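Long-range contacts in periplasmic divalent cation tolerance protein CutA (Pyrococcus horikoshii, PDB 1UKU), which contributes to resistance toward heavy metals and, as a homotrimer, binds a copper ion at the interface between two trimers: residues C29-H35 with E50-K56; M1-Y5 with T57-W62. All coordinates share one frame; numbering follows the deposited sequence.

In the fold
Strand 44-57 is common to both contacts: contact 1 (C29-H35 with E50-K56) pairs it with its hairpin partner 29-41, while contact 2 (M1-Y5 with T57-W62) joins its last residue, and the turn that follows, to strand 2-8 on its other edge. L55 N lies 2.8 Å from V4 O, a probable hydrogen bond between the two. Both contacts are largely buried and both bond to a neighbouring subunit, contact 1 through N31 to Y5 and contact 2 through W62 to D87. Contact 1 is a full run of strand pairing that comes near the copper ion at E50. Contact 2 has a single bridge, adds apolar packing, and ends in a salt bridge at an exposed glutamate, away from the metal.

Contact 1 (C29-H35 with E50-K56); sequences CANLREH and EVGAILK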
loop_
_atom_site.group_PDB
_atom_site.type_symbol
_atom_site.label_atom_id
_atom_site.label_comp_id
_atom_site.label_asym_id
_atom_site.label_seq_id
_atom_site.Cartn_x
_atom_site.Cartn_y
_atom_site.Cartn_z
ATOM N N CYS A 29 -1.616 -2.376 -15.047
ATOM C CA CYS A 29 -2.052 -1.074 -14.582
ATOM C C CYS A 29 -1.132 -0.554 -13.514
ATOM O O CYS A 29 -0.327 -1.282 -12.933
ATOM C CB CYS A 29 -3.460 -1.160 -14.081
ATOM S SG CYS A 29 -3.556 -2.165 -12.707
ATOM N N ALA A 30 -1.221 0.757 -13.314
ATOM C CA ALA A 30 -0.468 1.498 -12.319
ATOM C C ALA A 30 -1.401 2.465 -11.578
ATOM O O ALA A 30 -2.326 3.000 -12.171
ATOM C CB ALA A 30 0.642 2.220 -12.953
ATOM N N ASN A 31 -1.179 2.625 -10.276
ATOM C CA ASN A 31 -1.850 3.632 -9.470
ATOM C C ASN A 31 -0.739 4.547 -8.904
ATOM O O ASN A 31 0.163 4.071 -8.221
ATOM C CB ASN A 31 -2.601 2.999 -8.304
ATOM C CG ASN A 31 -3.794 2.146 -8.690
ATOM O OD1 ASN A 31 -4.344 1.502 -7.793
ATOM N ND2 ASN A 31 -4.246 2.164 -9.949
ATOM N N LEU A 32 -0.810 5.834 -9.207
ATOM C CA LEU A 32 0.223 6.808 -8.831
ATOM C C LEU A 32 -0.347 7.800 -7.858
ATOM O O LEU A 32 -1.414 8.341 -8.082
ATOM C CB LEU A 32 0.737 7.569 -10.042
ATOM C CG LEU A 32 1.724 6.817 -10.960
ATOM C CD1 LEU A 32 1.301 5.419 -11.380
ATOM C CD2 LEU A 32 2.056 7.688 -12.168
ATOM N N ARG A 33 0.382 8.093 -6.797
ATOM C CA ARG A 33 -0.032 9.124 -5.837
ATOM C C ARG A 33 1.193 9.695 -5.126
ATOM O O ARG A 33 2.168 9.008 -4.892
ATOM C CB ARG A 33 -1.079 8.632 -4.830
ATOM C CG ARG A 33 -0.546 7.902 -3.617
ATOM C CD ARG A 33 -0.006 6.591 -3.915
ATOM N NE ARG A 33 0.597 5.914 -2.740
ATOM C CZ ARG A 33 1.809 6.130 -2.242
ATOM N NH1 ARG A 33 2.591 7.059 -2.724
ATOM N NH2 ARG A 33 2.256 5.378 -1.241
ATOM N N GLU A 34 1.127 10.978 -4.821
ATOM C CA GLU A 34 2.189 11.662 -4.094
ATOM C C GLU A 34 2.405 11.128 -2.676
ATOM O O GLU A 34 1.474 10.688 -2.002
ATOM C CB GLU A 34 1.880 13.172 -4.066
ATOM C CG GLU A 34 2.007 13.833 -5.428
ATOM C CD GLU A 34 1.468 15.262 -5.455
ATOM O OE1 GLU A 34 1.224 15.790 -6.575
ATOM O OE2 GLU A 34 1.285 15.873 -4.371
ATOM N N HIS A 35 3.654 11.239 -2.228
ATOM C CA HIS A 35 3.954 11.077 -0.808
ATOM C C HIS A 35 5.190 11.883 -0.478
ATOM O O HIS A 35 5.868 12.393 -1.373
ATOM C CB HIS A 35 4.127 9.605 -0.408
ATOM C CG HIS A 35 5.305 8.938 -1.044
ATOM N ND1 HIS A 35 5.189 7.865 -1.900
ATOM C CD2 HIS A 35 6.633 9.176 -0.914
ATOM C CE1 HIS A 35 6.397 7.520 -2.322
ATOM N NE2 HIS A 35 7.294 8.278 -1.716
ATOM N N GLU A 50 7.825 12.923 -3.562
ATOM C CA GLU A 50 7.893 11.885 -4.575
ATOM C C GLU A 50 6.510 11.509 -5.084
ATOM O O GLU A 50 5.507 11.884 -4.518
ATOM C CB GLU A 50 8.539 10.626 -3.997
ATOM C CG GLU A 50 9.993 10.748 -3.552
ATOM C CD GLU A 50 10.584 9.383 -3.245
ATOM O OE1 GLU A 50 9.992 8.577 -2.515
ATOM O OE2 GLU A 50 11.683 9.077 -3.754
ATOM N N VAL A 51 6.504 10.687 -6.134
ATOM C CA VAL A 51 5.284 10.019 -6.593
ATOM C C VAL A 51 5.484 8.523 -6.423
ATOM O O VAL A 51 6.413 7.955 -7.031
ATOM C CB VAL A 51 4.954 10.403 -8.049
ATOM C CG1 VAL A 51 3.725 9.624 -8.557
ATOM C CG2 VAL A 51 4.684 11.907 -8.096
ATOM N N GLY A 52 4.675 7.894 -5.596
ATOM C CA GLY A 52 4.721 6.450 -5.463
ATOM C C GLY A 52 3.873 5.776 -6.516
ATOM O O GLY A 52 2.860 6.343 -6.915
ATOM N N ALA A 53 4.268 4.585 -6.935
ATOM C CA ALA A 53 3.601 3.836 -8.005
ATOM C C ALA A 53 3.374 2.404 -7.568
ATOM O O ALA A 53 4.313 1.693 -7.197
ATOM C CB ALA A 53 4.426 3.861 -9.259
ATOM N N ILE A 54 2.112 2.027 -7.608
ATOM C CA ILE A 54 1.660 0.680 -7.343
ATOM C C ILE A 54 1.355 0.052 -8.706
ATOM O O ILE A 54 0.419 0.449 -9.399
ATOM C CB ILE A 54 0.400 0.690 -6.449
ATOM C CG1 ILE A 54 0.685 1.333 -5.087
ATOM C CG2 ILE A 54 -0.103 -0.743 -6.238
ATOM C CD1 ILE A 54 -0.557 1.907 -4.391
ATOM N N LEU A 55 2.135 -0.949 -9.072
ATOM C CA LEU A 55 2.014 -1.654 -10.343
ATOM C C LEU A 55 1.441 -3.040 -10.151
ATOM O O LEU A 55 1.739 -3.686 -9.168
ATOM C CB LEU A 55 3.384 -1.773 -11.025
ATOM C CG LEU A 55 4.303 -0.536 -10.972
ATOM C CD1 LEU A 55 5.610 -0.827 -11.621
ATOM C CD2 LEU A 55 3.623 0.667 -11.633
ATOM N N LYS A 56 0.631 -3.488 -11.102
ATOM C CA LYS A 56 -0.037 -4.794 -10.995
ATOM C C LYS A 56 0.352 -5.620 -12.203
ATOM O O LYS A 56 0.224 -5.176 -13.332
ATOM C CB LYS A 56 -1.557 -4.618 -10.887
ATOM C CG LYS A 56 -1.970 -3.648 -9.741
ATOM C CD LYS A 56 -3.441 -3.189 -9.765
ATOM C CE LYS A 56 -3.631 -1.637 -9.606
ATOM N NZ LYS A 56 -3.539 -0.763 -10.896
#
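H35 and E50 face each other in the beta hairpin of strands 29-41 and 44-57, part of the antiparallel sheet of this GlnB-like fold. Three pairs, N31 with I54, R33 with G52 and H35 with E50, satisfy each other's backbone N-H and C=O groups in both directions; the bond from I54 N to N31 O is 2.9 Å and almost straight at 178°. On the face carrying N31, R33, H35, E50 and I54 runs a side-chain relay. R33, bent at chi2 (-70°), brings NH1 to H35 ND1 at 2.8 Å, with each group lying in the other's plane. Because ND1 accepts, NE2 is left to donate, and it reaches E50 OE1 at 2.8 Å on the anti side of the carboxylate; imidazole and carboxylate planes stand 67° apart. E50 OE2 is held by Y75 OH, and the nearest atom of its side chain is about 5 Å from the copper ion, which D48 binds. The amide of N31 divides its two ends: OD1 is bonded to Y5 OH of a neighbouring subunit, whereas ND2 folds back to A30 O. That last bond, 3.1 Å long, arrives above the carbonyl plane of A30.

Contact 2 (M1-Y5 with T57-W62); sequences MIIVY and TREDLW
The indole of W62 is met obliquely by V4 of strand 2-8, whose CG2 lies 3.7 Å from CZ3 of the six-membered ring; I2 CD1 meets W62 CB at 3.9 Å, with the ring only beyond it. W62 also forms a cation-pi contact with R82, and its NE1 is bonded to D87 of a neighbouring subunit. The guanidinium of R58 has the CD1 methyl of L61 over the centre of one face, while D60 takes its edge side-on, D60 OD1 receiving NE at 2.8 Å and D60 OD2 receiving NH2; both oxygens use their syn lone pairs. This salt bridge links R58 to the 3-10 turn 59-61 that follows it, just before helix 62-72, and R58 O accepts L61 N there.

I2 and T57 form an antiparallel hydrogen-bonded pair, with I2 N to T57 O at 2.9 Å and T57 N to I2 O at 3.1 Å. Their side chains run alongside each other in the same direction, I2 CG1 packing 3.7 Å from T57 CG2. T57 OG1, anti to the backbone N (chi1 -166°), turns to L26 O. The other branch of I2 is used as well, CG2 sitting 3.6 Å from E59 CG as the two side chains pass in opposite senses. A bend at chi2 (86°) then carries the carboxylate of E59 back to the chain terminus, where M1 N meets OE2 at 2.7 Å on its syn side, but 35° out of the carboxylate plane.

In contact 2, therefore, I2 and T57 supply the backbone pairing, an apolar cluster surrounds I2, and M1 N adds the ionic link to E59. The nearby carboxylate would be expected to favour the protonated form of the terminal amine.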
loop_
_atom_site.group_PDB
_atom_site.type_symbol
_atom_site.label_atom_id
_atom_site.label_comp_id
_atom_site.label_asym_id
_atom_site.label_seq_id
_atom_site.Cartn_x
_atom_site.Cartn_y
_atom_site.Cartn_z
ATOM N N MET A 1 -1.055 -13.238 -9.066
ATOM C CA MET A 1 -0.579 -11.906 -9.502
ATOM C C MET A 1 0.277 -11.308 -8.402
ATOM O O MET A 1 0.322 -11.803 -7.277
ATOM C CB MET A 1 -1.763 -10.995 -9.821
ATOM C CG MET A 1 -2.598 -10.558 -8.649
ATOM S SD MET A 1 -3.791 -9.244 -9.061
ATOM C CE MET A 1 -2.715 -7.799 -9.089
ATOM N N ILE A 2 0.944 -10.207 -8.757
ATOM C CA ILE A 2 1.788 -9.457 -7.839
ATOM C C ILE A 2 1.557 -7.955 -7.926
ATOM O O ILE A 2 1.080 -7.428 -8.937
ATOM C CB ILE A 2 3.283 -9.770 -8.060
ATOM C CG1 ILE A 2 3.748 -9.272 -9.416
ATOM C CG2 ILE A 2 3.580 -11.256 -7.923
ATOM C CD1 ILE A 2 5.237 -9.400 -9.686
ATOM N N ILE A 3 1.910 -7.293 -6.837
ATOM C CA ILE A 3 2.078 -5.855 -6.799
ATOM C C ILE A 3 3.555 -5.564 -6.800
ATOM O O ILE A 3 4.340 -6.255 -6.164
ATOM C CB ILE A 3 1.447 -5.283 -5.496
ATOM C CG1 ILE A 3 -0.061 -5.550 -5.477
ATOM C CG2 ILE A 3 1.804 -3.822 -5.298
ATOM C CD1 ILE A 3 -0.769 -5.107 -6.587
ATOM N N VAL A 4 3.926 -4.516 -7.500
ATOM C CA VAL A 4 5.266 -3.960 -7.419
ATOM C C VAL A 4 5.149 -2.490 -7.035
ATOM O O VAL A 4 4.431 -1.741 -7.681
ATOM C CB VAL A 4 6.011 -4.121 -8.727
ATOM C CG1 VAL A 4 7.414 -3.460 -8.678
ATOM C CG2 VAL A 4 6.133 -5.597 -9.039
ATOM N N TYR A 5 5.866 -2.095 -6.003
ATOM C CA TYR A 5 5.897 -0.708 -5.533
ATOM C C TYR A 5 7.270 -0.110 -5.856
ATOM O O TYR A 5 8.311 -0.698 -5.593
ATOM C CB TYR A 5 5.649 -0.642 -4.033
ATOM C CG TYR A 5 5.559 0.738 -3.411
ATOM C CD1 TYR A 5 4.531 1.590 -3.737
ATOM C CD2 TYR A 5 6.511 1.192 -2.476
ATOM C CE1 TYR A 5 4.421 2.865 -3.160
ATOM C CE2 TYR A 5 6.405 2.478 -1.892
ATOM C CZ TYR A 5 5.347 3.292 -2.241
ATOM O OH TYR A 5 5.211 4.542 -1.660
ATOM N N THR A 57 0.853 -6.842 -11.974
ATOM C CA THR A 57 1.250 -7.693 -13.111
ATOM C C THR A 57 1.220 -9.172 -12.704
ATOM O O THR A 57 0.786 -9.510 -11.614
ATOM C CB THR A 57 2.609 -7.259 -13.692
ATOM O OG1 THR A 57 2.797 -7.879 -14.982
ATOM C CG2 THR A 57 3.770 -7.705 -12.815
ATOM N N ARG A 58 1.656 -10.032 -13.621
ATOM C CA ARG A 58 1.762 -11.455 -13.352
ATOM C C ARG A 58 3.045 -11.804 -12.654
ATOM O O ARG A 58 4.071 -11.208 -12.887
ATOM C CB ARG A 58 1.707 -12.274 -14.645
ATOM C CG ARG A 58 0.515 -12.027 -15.538
ATOM C CD ARG A 58 0.335 -13.131 -16.560
ATOM N NE ARG A 58 1.556 -13.444 -17.284
ATOM C CZ ARG A 58 1.813 -13.084 -18.530
ATOM N NH1 ARG A 58 0.963 -12.292 -19.210
ATOM N NH2 ARG A 58 2.958 -13.448 -19.098
ATOM N N GLU A 59 2.999 -12.855 -11.847
ATOM C CA GLU A 59 4.204 -13.363 -11.196
ATOM C C GLU A 59 5.343 -13.666 -12.159
ATOM O O GLU A 59 6.505 -13.356 -11.897
ATOM C CB GLU A 59 3.929 -14.689 -10.507
ATOM C CG GLU A 59 3.200 -14.596 -9.222
ATOM C CD GLU A 59 1.717 -14.569 -9.391
ATOM O OE1 GLU A 59 1.273 -14.345 -10.559
ATOM O OE2 GLU A 59 1.026 -14.836 -8.370
ATOM N N ASP A 60 5.016 -14.323 -13.279
ATOM C CA ASP A 60 6.042 -14.776 -14.203
ATOM C C ASP A 60 6.763 -13.628 -14.905
ATOM O O ASP A 60 7.809 -13.828 -15.470
ATOM C CB ASP A 60 5.476 -15.759 -15.248
ATOM C CG ASP A 60 4.469 -15.107 -16.159
ATOM O OD1 ASP A 60 3.303 -15.032 -15.758
ATOM O OD2 ASP A 60 4.822 -14.630 -17.252
ATOM N N LEU A 61 6.208 -12.410 -14.841
ATOM C CA LEU A 61 6.835 -11.249 -15.442
ATOM C C LEU A 61 7.765 -10.471 -14.474
ATOM O O LEU A 61 8.372 -9.489 -14.878
ATOM C CB LEU A 61 5.767 -10.312 -16.033
ATOM C CG LEU A 61 4.980 -10.868 -17.234
ATOM C CD1 LEU A 61 3.869 -9.951 -17.613
ATOM C CD2 LEU A 61 5.901 -11.011 -18.402
ATOM N N TRP A 62 7.887 -10.915 -13.234
ATOM C CA TRP A 62 8.649 -10.169 -12.214
ATOM C C TRP A 62 10.076 -9.839 -12.647
ATOM O O TRP A 62 10.493 -8.705 -12.573
ATOM C CB TRP A 62 8.665 -10.919 -10.892
ATOM C CG TRP A 62 9.702 -10.467 -9.925
ATOM C CD1 TRP A 62 10.675 -11.235 -9.377
ATOM C CD2 TRP A 62 9.843 -9.168 -9.349
ATOM N NE1 TRP A 62 11.437 -10.491 -8.503
ATOM C CE2 TRP A 62 10.964 -9.207 -8.488
ATOM C CE3 TRP A 62 9.176 -7.953 -9.514
ATOM C CZ2 TRP A 62 11.387 -8.102 -7.748
ATOM C CZ3 TRP A 62 9.623 -6.843 -8.787
ATOM C CH2 TRP A 62 10.711 -6.929 -7.918
#